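Local coordinates for protein N5-Carboxyaminoimidazole ribonucleotide synthetase (Staphylococcus aureus subsp. aureus, PDB 3ORQ) that catalyses the ATP-dependent conversion of 5-aminoimidazole ribonucleotide and bicarbonate to N5-carboxyaminoimidazole ribonucleotide in purine biosynthesis, at residues I77-E82 against I98-Q103; E194-V199 against P211-E216; T255-I260 against V268-P273. All coordinates share one frame; numbering follows the deposited sequence.

Interaction 1 (I77-E82 against I98-Q103)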
loop_
_atom_site.group_PDB
_atom_site.type_symbol
_atom_site.label_atom_id
_atom_site.label_comp_id
_atom_site.label_asym_id
_atom_site.label_seq_id
_atom_site.Cartn_x
_atom_site.Cartn_y
_atom_site.Cartn_z
ATOM N N ILE A 77 21.436 2.595 -2.786
ATOM C CA ILE A 77 20.964 2.203 -4.133
ATOM C C ILE A 77 20.596 0.729 -4.140
ATOM O O ILE A 77 21.337 -0.102 -3.614
ATOM C CB ILE A 77 21.994 2.501 -5.234
ATOM C CG1 ILE A 77 22.225 4.000 -5.394
ATOM C CG2 ILE A 77 21.570 1.944 -6.561
ATOM C CD1 ILE A 77 23.477 4.273 -6.141
ATOM N N THR A 78 19.419 0.428 -4.678
ATOM C CA THR A 78 18.972 -0.963 -4.855
ATOM C C THR A 78 18.570 -1.140 -6.312
ATOM O O THR A 78 18.622 -0.198 -7.099
ATOM C CB THR A 78 17.793 -1.334 -3.922
ATOM O OG1 THR A 78 17.450 -2.724 -4.083
ATOM C CG2 THR A 78 16.552 -0.439 -4.188
ATOM N N TYR A 79 18.212 -2.352 -6.695
ATOM C CA TYR A 79 17.928 -2.600 -8.092
ATOM C C TYR A 79 16.723 -3.462 -8.132
ATOM O O TYR A 79 16.462 -4.233 -7.195
ATOM C CB TYR A 79 19.101 -3.294 -8.826
ATOM C CG TYR A 79 19.761 -4.388 -8.043
ATOM C CD1 TYR A 79 19.204 -5.662 -7.975
ATOM C CD2 TYR A 79 20.950 -4.160 -7.364
ATOM C CE1 TYR A 79 19.809 -6.679 -7.193
ATOM C CE2 TYR A 79 21.589 -5.205 -6.614
ATOM C CZ TYR A 79 20.999 -6.428 -6.540
ATOM O OH TYR A 79 21.601 -7.406 -5.831
ATOM N N GLU A 80 16.025 -3.361 -9.250
ATOM C CA GLU A 80 14.724 -3.942 -9.436
ATOM C C GLU A 80 14.821 -5.144 -10.386
ATOM O O GLU A 80 13.951 -6.002 -10.395
ATOM C CB GLU A 80 13.787 -2.854 -10.016
ATOM C CG GLU A 80 12.420 -3.308 -10.349
ATOM C CD GLU A 80 11.991 -3.076 -11.787
ATOM O OE1 GLU A 80 10.839 -3.396 -12.094
ATOM O OE2 GLU A 80 12.782 -2.622 -12.612
ATOM N N PHE A 81 15.864 -5.224 -11.188
ATOM C CA PHE A 81 15.971 -6.347 -12.113
ATOM C C PHE A 81 17.457 -6.668 -12.379
ATOM O O PHE A 81 18.305 -5.792 -12.323
ATOM C CB PHE A 81 15.207 -6.016 -13.419
ATOM C CG PHE A 81 14.459 -7.204 -14.052
ATOM C CD1 PHE A 81 13.178 -7.569 -13.607
ATOM C CD2 PHE A 81 15.011 -7.906 -15.145
ATOM C CE1 PHE A 81 12.479 -8.642 -14.211
ATOM C CE2 PHE A 81 14.312 -8.981 -15.763
ATOM C CZ PHE A 81 13.050 -9.346 -15.294
ATOM N N GLU A 82 17.755 -7.934 -12.655
ATOM C CA GLU A 82 19.119 -8.413 -12.876
ATOM C C GLU A 82 19.771 -7.881 -14.150
ATOM O O GLU A 82 20.848 -8.318 -14.513
ATOM C CB GLU A 82 19.126 -9.932 -12.926
ATOM C CG GLU A 82 18.302 -10.584 -11.844
ATOM C CD GLU A 82 16.947 -11.049 -12.321
ATOM O OE1 GLU A 82 16.165 -10.221 -12.826
ATOM O OE2 GLU A 82 16.669 -12.261 -12.170
ATOM N N ILE A 98 25.584 0.507 -1.410
ATOM C CA ILE A 98 24.776 -0.553 -2.020
ATOM C C ILE A 98 25.017 -1.843 -1.216
ATOM O O ILE A 98 25.844 -2.681 -1.591
ATOM C CB ILE A 98 25.147 -0.798 -3.505
ATOM C CG1 ILE A 98 25.319 0.550 -4.267
ATOM C CG2 ILE A 98 24.091 -1.717 -4.241
ATOM C CD1 ILE A 98 25.503 0.392 -5.815
ATOM N N PRO A 99 24.306 -1.996 -0.104
ATOM C CA PRO A 99 24.561 -3.110 0.780
ATOM C C PRO A 99 24.332 -4.450 0.078
ATOM O O PRO A 99 24.877 -5.455 0.507
ATOM C CB PRO A 99 23.554 -2.911 1.906
ATOM C CG PRO A 99 23.142 -1.500 1.826
ATOM C CD PRO A 99 23.242 -1.108 0.400
ATOM N N GLN A 100 23.533 -4.453 -0.989
ATOM C CA GLN A 100 23.331 -5.665 -1.800
ATOM C C GLN A 100 24.574 -6.154 -2.538
ATOM O O GLN A 100 24.642 -7.337 -2.921
ATOM C CB GLN A 100 22.191 -5.435 -2.807
ATOM C CG GLN A 100 20.817 -5.539 -2.205
ATOM C CD GLN A 100 19.753 -5.100 -3.195
ATOM O OE1 GLN A 100 19.667 -3.918 -3.553
ATOM N NE2 GLN A 100 18.962 -6.061 -3.678
ATOM N N GLY A 101 25.575 -5.286 -2.730
ATOM C CA GLY A 101 26.862 -5.729 -3.347
ATOM C C GLY A 101 26.644 -6.053 -4.815
ATOM O O GLY A 101 25.605 -5.669 -5.392
ATOM N N TYR A 102 27.606 -6.714 -5.448
ATOM C CA TYR A 102 27.508 -7.067 -6.868
ATOM C C TYR A 102 27.589 -8.588 -7.074
ATOM O O TYR A 102 27.340 -9.080 -8.166
ATOM C CB TYR A 102 28.603 -6.366 -7.699
ATOM C CG TYR A 102 29.988 -6.842 -7.327
ATOM C CD1 TYR A 102 30.623 -6.353 -6.174
ATOM C CD2 TYR A 102 30.633 -7.834 -8.067
ATOM C CE1 TYR A 102 31.879 -6.793 -5.795
ATOM C CE2 TYR A 102 31.907 -8.289 -7.690
ATOM C CZ TYR A 102 32.517 -7.761 -6.547
ATOM O OH TYR A 102 33.767 -8.196 -6.151
ATOM N N GLN A 103 27.915 -9.323 -6.028
ATOM C CA GLN A 103 28.112 -10.768 -6.163
ATOM C C GLN A 103 26.817 -11.469 -6.576
ATOM O O GLN A 103 26.829 -12.349 -7.436
ATOM C CB GLN A 103 28.659 -11.375 -4.855
ATOM C CG GLN A 103 28.932 -12.869 -4.945
ATOM C CD GLN A 103 29.051 -13.539 -3.579
ATOM O OE1 GLN A 103 28.407 -13.115 -2.627
ATOM N NE2 GLN A 103 29.846 -14.619 -3.492
HETATM O O HOH W 1 21.493 -2.384 -2.189
HETATM O O HOH W 2 24.335 -8.119 -6.167
HETATM O O HOH W 3 16.816 -6.416 -5.487
#
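The polar core of this contact is a single direct bond, from Thr78 OG1 to Gln100 OE1 at 2.6 Å. The hydroxyl lies 28° out of the plane of the amide. Thr78 can offer it because its OG1 stands opposite the backbone N (chi1 -177°); the same oxygen is also hydrogen-bonded to His294, so the hydroxyl links loop, strand and a distant helix.

Stacking is the second element. The amide of Gln100 lies over one face of the Tyr79 ring, the two planes only 11° apart, with Gln100 NE2 3.5 Å from Tyr79 CZ. Gln100 reaches this place on a chain extended beyond CG, meeting the tyrosine from the opposite direction. Ala104 and Ile105 of the following helix also pack on Tyr79.

Ordered water does the remaining polar work. One molecule gives its protons to Ile77 O and to Gln100 OE1 (2.7 Å from the latter) while accepting from Gln100 N, so OE1 is gripped by two donors. Another lies between Gln100 NE2 and Tyr79 O, and one more bridges Tyr79 OH and Gly101 O. With both ends of its amide engaged, Gln100 has its rotation fixed in this buried setting.

At the Ile77 end the contact is mostly hydrocarbon: Ile77 CB meets Ile98 CG1 at 4.0 Å, and Ile98 CG2 also rests on the carbonyl oxygen of Ile77. The loop itself is shaped by a type I turn, Ile98 to Gly101, closed by Gly101 N to Ile98 O at 2.9 Å. Strand 76-79 is an outer member of the four-stranded parallel sheet, so the contact fastens the loop after helix 86-95 to the edge strand of the Rossmann-like sheet of the preATP-grasp domain.

Interaction 2 (E194-V199 against P211-E216); sequences EVSLTV and PLQENE. With ADP (adenosine-5'-diphosphate), chain D.
Strands 194-199 and 213-216 run antiparallel with their short axes 136° apart, and the central pair, Ser196 with Gln213, is joined by both of its backbone bonds: Ser196 N to Gln213 O, 3.0 Å, and Gln213 N to Ser196 O, 3.1 Å. Asn215 N adds a further bond to Glu194 O. Between these pairs Val195 CA comes within 3.1 Å of Gln213 O in a CA-H...O contact.

Hydrocarbon packs beside Val195. Leu212 CD1 lies 4.1 Å from Val195 CG2 and 3.9 Å from Leu197 CD1, the two leucines crossing at about a right angle, so that a single methyl is shared between two neighbours of the opposing strand. The first torsion of Leu212 is trans (chi1 -165°), which swings the branch across to them, while Phe258 of the adjoining strand packs on Val195. Glu214, on the same face as Val195, forms a salt bridge with Arg230.

These strands form a beta hairpin within the large antiparallel sheet of the ATP-grasp domain, and the ligand binds at one end of it. There the carboxylate of Glu194 takes both ribose hydroxyls of ADP: O2' donates to OE1 at 2.6 Å and O3' to OE2 at 2.5 Å. One oxygen for each hydroxyl fixes the sugar by two short bonds. The glutamate chain is extended beyond CG, which carries the carboxylate clear of the sheet to the nucleotide, and His217 makes a weak hydrogen bond to OE1.

Polar side chains fill the face that Glu194 shares. Ser196 OG, held by Ser278, sits against Gln213 CG, and the amides of Gln213 and Asn215 gather near it. Near Thr198, where the pairing is interrupted at Pro211, a water accepts from Thr198 N and donates to Pro211 O, 2.6 Å away, bridging the two backbones.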
loop_
_atom_site.group_PDB
_atom_site.type_symbol
_atom_site.label_atom_id
_atom_site.label_comp_id
_atom_site.label_asym_id
_atom_site.label_seq_id
_atom_site.Cartn_x
_atom_site.Cartn_y
_atom_site.Cartn_z
ATOM N N GLU A 194 5.466 -26.907 -8.112
ATOM C CA GLU A 194 6.517 -25.906 -7.924
ATOM C C GLU A 194 6.217 -24.990 -6.756
ATOM O O GLU A 194 5.074 -24.556 -6.565
ATOM C CB GLU A 194 6.713 -25.073 -9.172
ATOM C CG GLU A 194 7.203 -25.892 -10.361
ATOM C CD GLU A 194 7.430 -25.047 -11.551
ATOM O OE1 GLU A 194 6.667 -25.187 -12.507
ATOM O OE2 GLU A 194 8.346 -24.210 -11.526
ATOM N N VAL A 195 7.241 -24.698 -5.965
ATOM C CA VAL A 195 7.080 -23.771 -4.859
ATOM C C VAL A 195 8.209 -22.771 -4.882
ATOM O O VAL A 195 9.220 -22.970 -5.576
ATOM C CB VAL A 195 7.037 -24.463 -3.448
ATOM C CG1 VAL A 195 5.899 -25.449 -3.384
ATOM C CG2 VAL A 195 8.378 -25.111 -3.094
ATOM N N SER A 196 8.047 -21.712 -4.093
ATOM C CA SER A 196 9.120 -20.733 -3.914
ATOM C C SER A 196 9.071 -20.195 -2.506
ATOM O O SER A 196 8.057 -20.284 -1.817
ATOM C CB SER A 196 9.011 -19.587 -4.931
ATOM O OG SER A 196 7.906 -18.738 -4.658
ATOM N N LEU A 197 10.199 -19.650 -2.075
ATOM C CA LEU A 197 10.372 -19.146 -0.731
ATOM C C LEU A 197 10.954 -17.742 -0.879
ATOM O O LEU A 197 12.046 -17.540 -1.416
ATOM C CB LEU A 197 11.338 -20.038 0.033
ATOM C CG LEU A 197 11.414 -19.794 1.537
ATOM C CD1 LEU A 197 10.070 -20.041 2.220
ATOM C CD2 LEU A 197 12.493 -20.659 2.146
ATOM N N THR A 198 10.182 -16.751 -0.471
ATOM C CA THR A 198 10.648 -15.364 -0.511
ATOM C C THR A 198 11.292 -15.028 0.857
ATOM O O THR A 198 10.779 -15.432 1.896
ATOM C CB THR A 198 9.506 -14.476 -0.897
ATOM O OG1 THR A 198 9.146 -14.786 -2.264
ATOM C CG2 THR A 198 9.899 -12.978 -0.742
ATOM N N VAL A 199 12.428 -14.335 0.836
ATOM C CA VAL A 199 13.260 -14.162 2.014
ATOM C C VAL A 199 13.765 -12.734 2.064
ATOM O O VAL A 199 13.929 -12.080 1.021
ATOM C CB VAL A 199 14.535 -15.116 1.973
ATOM C CG1 VAL A 199 15.384 -14.994 3.232
ATOM C CG2 VAL A 199 14.172 -16.568 1.719
ATOM N N PRO A 211 5.674 -16.892 4.089
ATOM C CA PRO A 211 5.054 -18.220 3.907
ATOM C C PRO A 211 5.431 -18.848 2.555
ATOM O O PRO A 211 5.467 -18.166 1.534
ATOM C CB PRO A 211 3.539 -17.914 3.923
ATOM C CG PRO A 211 3.400 -16.369 4.266
ATOM C CD PRO A 211 4.753 -15.913 4.730
ATOM N N LEU A 212 5.683 -20.155 2.552
ATOM C CA LEU A 212 5.943 -20.908 1.325
ATOM C C LEU A 212 4.795 -20.730 0.364
ATOM O O LEU A 212 3.635 -20.755 0.747
ATOM C CB LEU A 212 6.129 -22.382 1.654
ATOM C CG LEU A 212 6.754 -23.217 0.549
ATOM C CD1 LEU A 212 8.281 -22.907 0.311
ATOM C CD2 LEU A 212 6.459 -24.745 0.801
ATOM N N GLN A 213 5.117 -20.503 -0.898
ATOM C CA GLN A 213 4.096 -20.226 -1.871
ATOM C C GLN A 213 4.122 -21.271 -2.981
ATOM O O GLN A 213 5.181 -21.807 -3.322
ATOM C CB GLN A 213 4.192 -18.772 -2.404
ATOM C CG GLN A 213 5.560 -18.250 -2.738
ATOM C CD GLN A 213 6.016 -17.051 -1.904
ATOM O OE1 GLN A 213 5.404 -16.650 -0.917
ATOM N NE2 GLN A 213 7.142 -16.501 -2.302
ATOM N N GLU A 214 2.942 -21.598 -3.497
ATOM C CA GLU A 214 2.798 -22.648 -4.489
ATOM C C GLU A 214 2.445 -22.020 -5.854
ATOM O O GLU A 214 1.529 -21.209 -5.970
ATOM C CB GLU A 214 1.709 -23.629 -4.056
ATOM C CG GLU A 214 1.336 -24.611 -5.126
ATOM C CD GLU A 214 0.094 -25.430 -4.810
ATOM O OE1 GLU A 214 -0.457 -26.024 -5.777
ATOM O OE2 GLU A 214 -0.322 -25.478 -3.634
ATOM N N ASN A 215 3.166 -22.438 -6.879
ATOM C CA ASN A 215 3.206 -21.735 -8.145
ATOM C C ASN A 215 2.880 -22.639 -9.339
ATOM O O ASN A 215 3.570 -23.666 -9.614
ATOM C CB ASN A 215 4.591 -21.094 -8.343
ATOM C CG ASN A 215 4.939 -20.110 -7.236
ATOM O OD1 ASN A 215 4.061 -19.408 -6.733
ATOM N ND2 ASN A 215 6.213 -20.030 -6.869
ATOM N N GLU A 216 1.849 -22.239 -10.068
ATOM C CA GLU A 216 1.526 -22.892 -11.311
ATOM C C GLU A 216 1.927 -21.944 -12.409
ATOM O O GLU A 216 1.676 -20.717 -12.315
ATOM C CB GLU A 216 0.043 -23.231 -11.400
ATOM C CG GLU A 216 -0.292 -23.914 -12.721
ATOM C CD GLU A 216 -1.741 -24.314 -12.848
ATOM O OE1 GLU A 216 -2.468 -24.330 -11.838
ATOM O OE2 GLU A 216 -2.148 -24.610 -13.978
HETATM P PB ADP D . 12.577 -18.617 -16.433
HETATM O O1B ADP D . 13.863 -18.197 -15.769
HETATM O O2B ADP D . 11.294 -18.525 -15.653
HETATM O O3B ADP D . 12.462 -18.047 -17.820
HETATM P PA ADP D . 12.862 -21.329 -15.624
HETATM O O1A ADP D . 14.216 -21.977 -15.776
HETATM O O2A ADP D . 12.466 -20.790 -14.273
HETATM O O3A ADP D . 12.708 -20.187 -16.759
HETATM O "O5'" ADP D . 11.701 -22.336 -16.089
HETATM C "C5'" ADP D . 10.371 -21.894 -16.295
HETATM C "C4'" ADP D . 9.433 -23.076 -16.121
HETATM O "O4'" ADP D . 9.762 -24.141 -17.050
HETATM C "C3'" ADP D . 9.509 -23.696 -14.723
HETATM O "O3'" ADP D . 8.646 -23.077 -13.761
HETATM C "C2'" ADP D . 9.095 -25.135 -14.989
HETATM O "O2'" ADP D . 7.691 -25.279 -14.868
HETATM C "C1'" ADP D . 9.546 -25.413 -16.419
HETATM N N9 ADP D . 10.854 -26.086 -16.263
HETATM C C8 ADP D . 12.055 -25.470 -16.295
HETATM N N7 ADP D . 13.071 -26.341 -16.079
HETATM C C5 ADP D . 12.487 -27.556 -15.924
HETATM C C6 ADP D . 12.988 -28.934 -15.681
HETATM N N6 ADP D . 14.327 -29.145 -15.560
HETATM N N1 ADP D . 12.065 -29.918 -15.566
HETATM C C2 ADP D . 10.734 -29.687 -15.674
HETATM N N3 ADP D . 10.204 -28.459 -15.895
HETATM C C4 ADP D . 11.031 -27.385 -16.028
HETATM O O HOH W 4 7.949 -17.566 0.872
#

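Interaction 3 (T255-I260 against V268-P273); sequences TVEFFI and VNEIAP. With MG (magnesium ion), chain C; ADP (adenosine-5'-diphosphate), chain D.
The magnesium site of an ATP-grasp active centre is built here on a beta hairpin containing a classic bulge. Asn269 and Glu270 both face Glu257, whose carbonyl oxygen takes Asn269 N at 2.8 Å and, weakly, Glu270 N. Regular antiparallel pairing flanks the bulge on the Thr255 side, where Thr255 and Ala272 exchange two backbone bonds, and Glu257 N binds Glu270 O.

Because the bulge turns Asn269 and Glu270 toward the same neighbour, three polar side chains converge on the nucleotide. The carboxylates of Glu257 and Glu270 run out together from the sheet, their planes 54° apart. Glu257 OE1 binds magnesium at 2.5 Å and Glu270 OE2 at 2.2 Å, and ADP O2A is a further ligand at 2.3 Å. The two carboxylate oxygens stand only 3.0 Å from each other, Glu257 OE1 to Glu270 OE2, an approach the shared cation would make tolerable. His276 hydrogen-bonds Glu257 OE2, the oxygen of that carboxylate more distant from magnesium, a second-shell hold on this ligand.

Asn269 adds a bond from ND2 to ADP O2A, 3.1 Å, and a weak one to Glu257 OE1. A chi1 of 174° extends the amide away from its own backbone N, and it stacks on the Phe259 ring, the planes 20° apart. CB of Asn269 sits over that face, 3.7 Å from the centroid in a CH-pi contact, and the ring's CZ also approaches ADP N7.

The other face of the sheet is apolar: Val256 CG1 meets Val268 CG1 at 3.7 Å, Phe258 lies alongside Val268, and Val256 packs on Ile271. Helix 234-245 covers these residues, helix 111-120 touches Val268 and Ile271, and strand 191-201 adjoins strand 252-261 on the side away from strand 266-272.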
loop_
_atom_site.group_PDB
_atom_site.type_symbol
_atom_site.label_atom_id
_atom_site.label_comp_id
_atom_site.label_asym_id
_atom_site.label_seq_id
_atom_site.Cartn_x
_atom_site.Cartn_y
_atom_site.Cartn_z
ATOM N N THR A 255 14.330 -14.371 -3.818
ATOM C CA THR A 255 13.395 -15.488 -3.883
ATOM C C THR A 255 14.063 -16.727 -4.503
ATOM O O THR A 255 14.717 -16.641 -5.525
ATOM C CB THR A 255 12.147 -15.123 -4.730
ATOM O OG1 THR A 255 11.538 -13.948 -4.202
ATOM C CG2 THR A 255 11.115 -16.279 -4.747
ATOM N N VAL A 256 13.869 -17.877 -3.875
ATOM C CA VAL A 256 14.385 -19.150 -4.379
ATOM C C VAL A 256 13.199 -19.938 -4.910
ATOM O O VAL A 256 12.224 -20.159 -4.179
ATOM C CB VAL A 256 15.082 -19.945 -3.252
ATOM C CG1 VAL A 256 15.707 -21.298 -3.763
ATOM C CG2 VAL A 256 16.121 -19.110 -2.564
ATOM N N GLU A 257 13.284 -20.346 -6.182
ATOM C CA GLU A 257 12.307 -21.236 -6.829
ATOM C C GLU A 257 12.735 -22.688 -6.748
ATOM O O GLU A 257 13.882 -22.991 -7.024
ATOM C CB GLU A 257 12.188 -20.906 -8.315
ATOM C CG GLU A 257 11.496 -19.616 -8.631
ATOM C CD GLU A 257 11.321 -19.405 -10.126
ATOM O OE1 GLU A 257 11.455 -20.369 -10.935
ATOM O OE2 GLU A 257 11.042 -18.265 -10.515
ATOM N N PHE A 258 11.799 -23.581 -6.436
ATOM C CA PHE A 258 12.096 -25.007 -6.278
ATOM C C PHE A 258 11.181 -25.887 -7.129
ATOM O O PHE A 258 10.037 -25.543 -7.383
ATOM C CB PHE A 258 11.897 -25.488 -4.830
ATOM C CG PHE A 258 12.691 -24.747 -3.798
ATOM C CD1 PHE A 258 12.263 -23.513 -3.333
ATOM C CD2 PHE A 258 13.817 -25.324 -3.225
ATOM C CE1 PHE A 258 12.981 -22.837 -2.340
ATOM C CE2 PHE A 258 14.541 -24.676 -2.255
ATOM C CZ PHE A 258 14.113 -23.415 -1.795
ATOM N N PHE A 259 11.696 -27.058 -7.502
ATOM C CA PHE A 259 10.889 -28.102 -8.088
ATOM C C PHE A 259 10.636 -29.214 -7.070
ATOM O O PHE A 259 11.523 -29.590 -6.299
ATOM C CB PHE A 259 11.594 -28.707 -9.318
ATOM C CG PHE A 259 11.826 -27.741 -10.431
ATOM C CD1 PHE A 259 10.968 -26.660 -10.636
ATOM C CD2 PHE A 259 12.907 -27.910 -11.290
ATOM C CE1 PHE A 259 11.179 -25.748 -11.686
ATOM C CE2 PHE A 259 13.134 -27.009 -12.348
ATOM C CZ PHE A 259 12.249 -25.929 -12.554
ATOM N N ILE A 260 9.432 -29.758 -7.065
ATOM C CA ILE A 260 9.267 -31.037 -6.399
ATOM C C ILE A 260 8.886 -32.180 -7.391
ATOM O O ILE A 260 7.923 -32.057 -8.161
ATOM C CB ILE A 260 8.351 -30.952 -5.156
ATOM C CG1 ILE A 260 7.026 -31.627 -5.427
ATOM C CG2 ILE A 260 8.226 -29.479 -4.534
ATOM C CD1 ILE A 260 6.898 -32.898 -4.649
ATOM N N VAL A 268 16.431 -27.183 -5.904
ATOM C CA VAL A 268 16.519 -25.767 -6.190
ATOM C C VAL A 268 16.567 -25.583 -7.700
ATOM O O VAL A 268 17.428 -26.174 -8.357
ATOM C CB VAL A 268 17.792 -25.182 -5.571
ATOM C CG1 VAL A 268 17.778 -23.681 -5.627
ATOM C CG2 VAL A 268 17.928 -25.644 -4.149
ATOM N N ASN A 269 15.653 -24.771 -8.241
ATOM C CA ASN A 269 15.688 -24.369 -9.638
ATOM C C ASN A 269 16.549 -23.133 -9.914
ATOM O O ASN A 269 17.533 -23.195 -10.642
ATOM C CB ASN A 269 14.273 -24.128 -10.181
ATOM C CG ASN A 269 14.274 -23.541 -11.630
ATOM O OD1 ASN A 269 15.174 -23.826 -12.438
ATOM N ND2 ASN A 269 13.271 -22.702 -11.940
ATOM N N GLU A 270 16.138 -21.991 -9.375
ATOM C CA GLU A 270 16.850 -20.743 -9.626
ATOM C C GLU A 270 16.603 -19.733 -8.505
ATOM O O GLU A 270 15.657 -19.888 -7.727
ATOM C CB GLU A 270 16.417 -20.156 -10.988
ATOM C CG GLU A 270 14.985 -19.548 -11.032
ATOM C CD GLU A 270 14.480 -19.216 -12.448
ATOM O OE1 GLU A 270 15.214 -19.492 -13.452
ATOM O OE2 GLU A 270 13.322 -18.697 -12.557
ATOM N N ILE A 271 17.444 -18.699 -8.435
ATOM C CA ILE A 271 17.296 -17.637 -7.450
ATOM C C ILE A 271 17.198 -16.244 -8.125
ATOM O O ILE A 271 18.013 -15.903 -8.993
ATOM C CB ILE A 271 18.462 -17.609 -6.467
ATOM C CG1 ILE A 271 18.850 -19.014 -6.018
ATOM C CG2 ILE A 271 18.139 -16.697 -5.249
ATOM C CD1 ILE A 271 20.119 -19.024 -5.118
ATOM N N ALA A 272 16.193 -15.460 -7.695
ATOM C CA ALA A 272 15.992 -14.074 -8.112
ATOM C C ALA A 272 16.431 -13.171 -6.965
ATOM O O ALA A 272 15.872 -13.249 -5.871
ATOM C CB ALA A 272 14.531 -13.819 -8.469
ATOM N N PRO A 273 17.464 -12.336 -7.195
ATOM C CA PRO A 273 18.021 -11.455 -6.165
ATOM C C PRO A 273 17.157 -10.176 -6.070
ATOM O O PRO A 273 17.659 -9.025 -6.108
ATOM C CB PRO A 273 19.399 -11.150 -6.705
ATOM C CG PRO A 273 19.172 -11.145 -8.257
ATOM C CD PRO A 273 18.132 -12.173 -8.504
HETATM MG MG MG C . 11.273 -19.193 -13.136
HETATM P PB ADP D . 12.577 -18.617 -16.433
HETATM O O1B ADP D . 13.863 -18.197 -15.769
HETATM O O2B ADP D . 11.294 -18.525 -15.653
HETATM O O3B ADP D . 12.462 -18.047 -17.820
HETATM P PA ADP D . 12.862 -21.329 -15.624
HETATM O O1A ADP D . 14.216 -21.977 -15.776
HETATM O O2A ADP D . 12.466 -20.790 -14.273
HETATM O O3A ADP D . 12.708 -20.187 -16.759
HETATM O "O5'" ADP D . 11.701 -22.336 -16.089
HETATM C "C5'" ADP D . 10.371 -21.894 -16.295
HETATM C "C4'" ADP D . 9.433 -23.076 -16.121
HETATM O "O4'" ADP D . 9.762 -24.141 -17.050
HETATM C "C3'" ADP D . 9.509 -23.696 -14.723
HETATM O "O3'" ADP D . 8.646 -23.077 -13.761
HETATM C "C2'" ADP D . 9.095 -25.135 -14.989
HETATM O "O2'" ADP D . 7.691 -25.279 -14.868
HETATM C "C1'" ADP D . 9.546 -25.413 -16.419
HETATM N N9 ADP D . 10.854 -26.086 -16.263
HETATM C C8 ADP D . 12.055 -25.470 -16.295
HETATM N N7 ADP D . 13.071 -26.341 -16.079
HETATM C C5 ADP D . 12.487 -27.556 -15.924
HETATM C C6 ADP D . 12.988 -28.934 -15.681
HETATM N N6 ADP D . 14.327 -29.145 -15.560
HETATM N N1 ADP D . 12.065 -29.918 -15.566
HETATM C C2 ADP D . 10.734 -29.687 -15.674
HETATM N N3 ADP D . 10.204 -28.459 -15.895
HETATM C C4 ADP D . 11.031 -27.385 -16.028
#

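All three contacts are buried, yet their chemistry follows their place in the fold. Interactions 2 and 3 belong to one antiparallel sheet: strands 191-201 and 252-261 are neighbours, joined by probable backbone hydrogen bonds, Phe258 N to Val195 O and Leu197 N to Val256 O, and the centres of the two contacts lie about 9 Å apart. Both serve ADP, interaction 2 at the ribose and interaction 3 at magnesium and the alpha-phosphate. Interaction 1 belongs to the preATP-grasp domain, away from the annotated sites, and relies on a side-chain amide and waters rather than paired strands. It nevertheless touches interaction 3 where Tyr79 and Glu82 pack on Pro273, at the interface of the two domains.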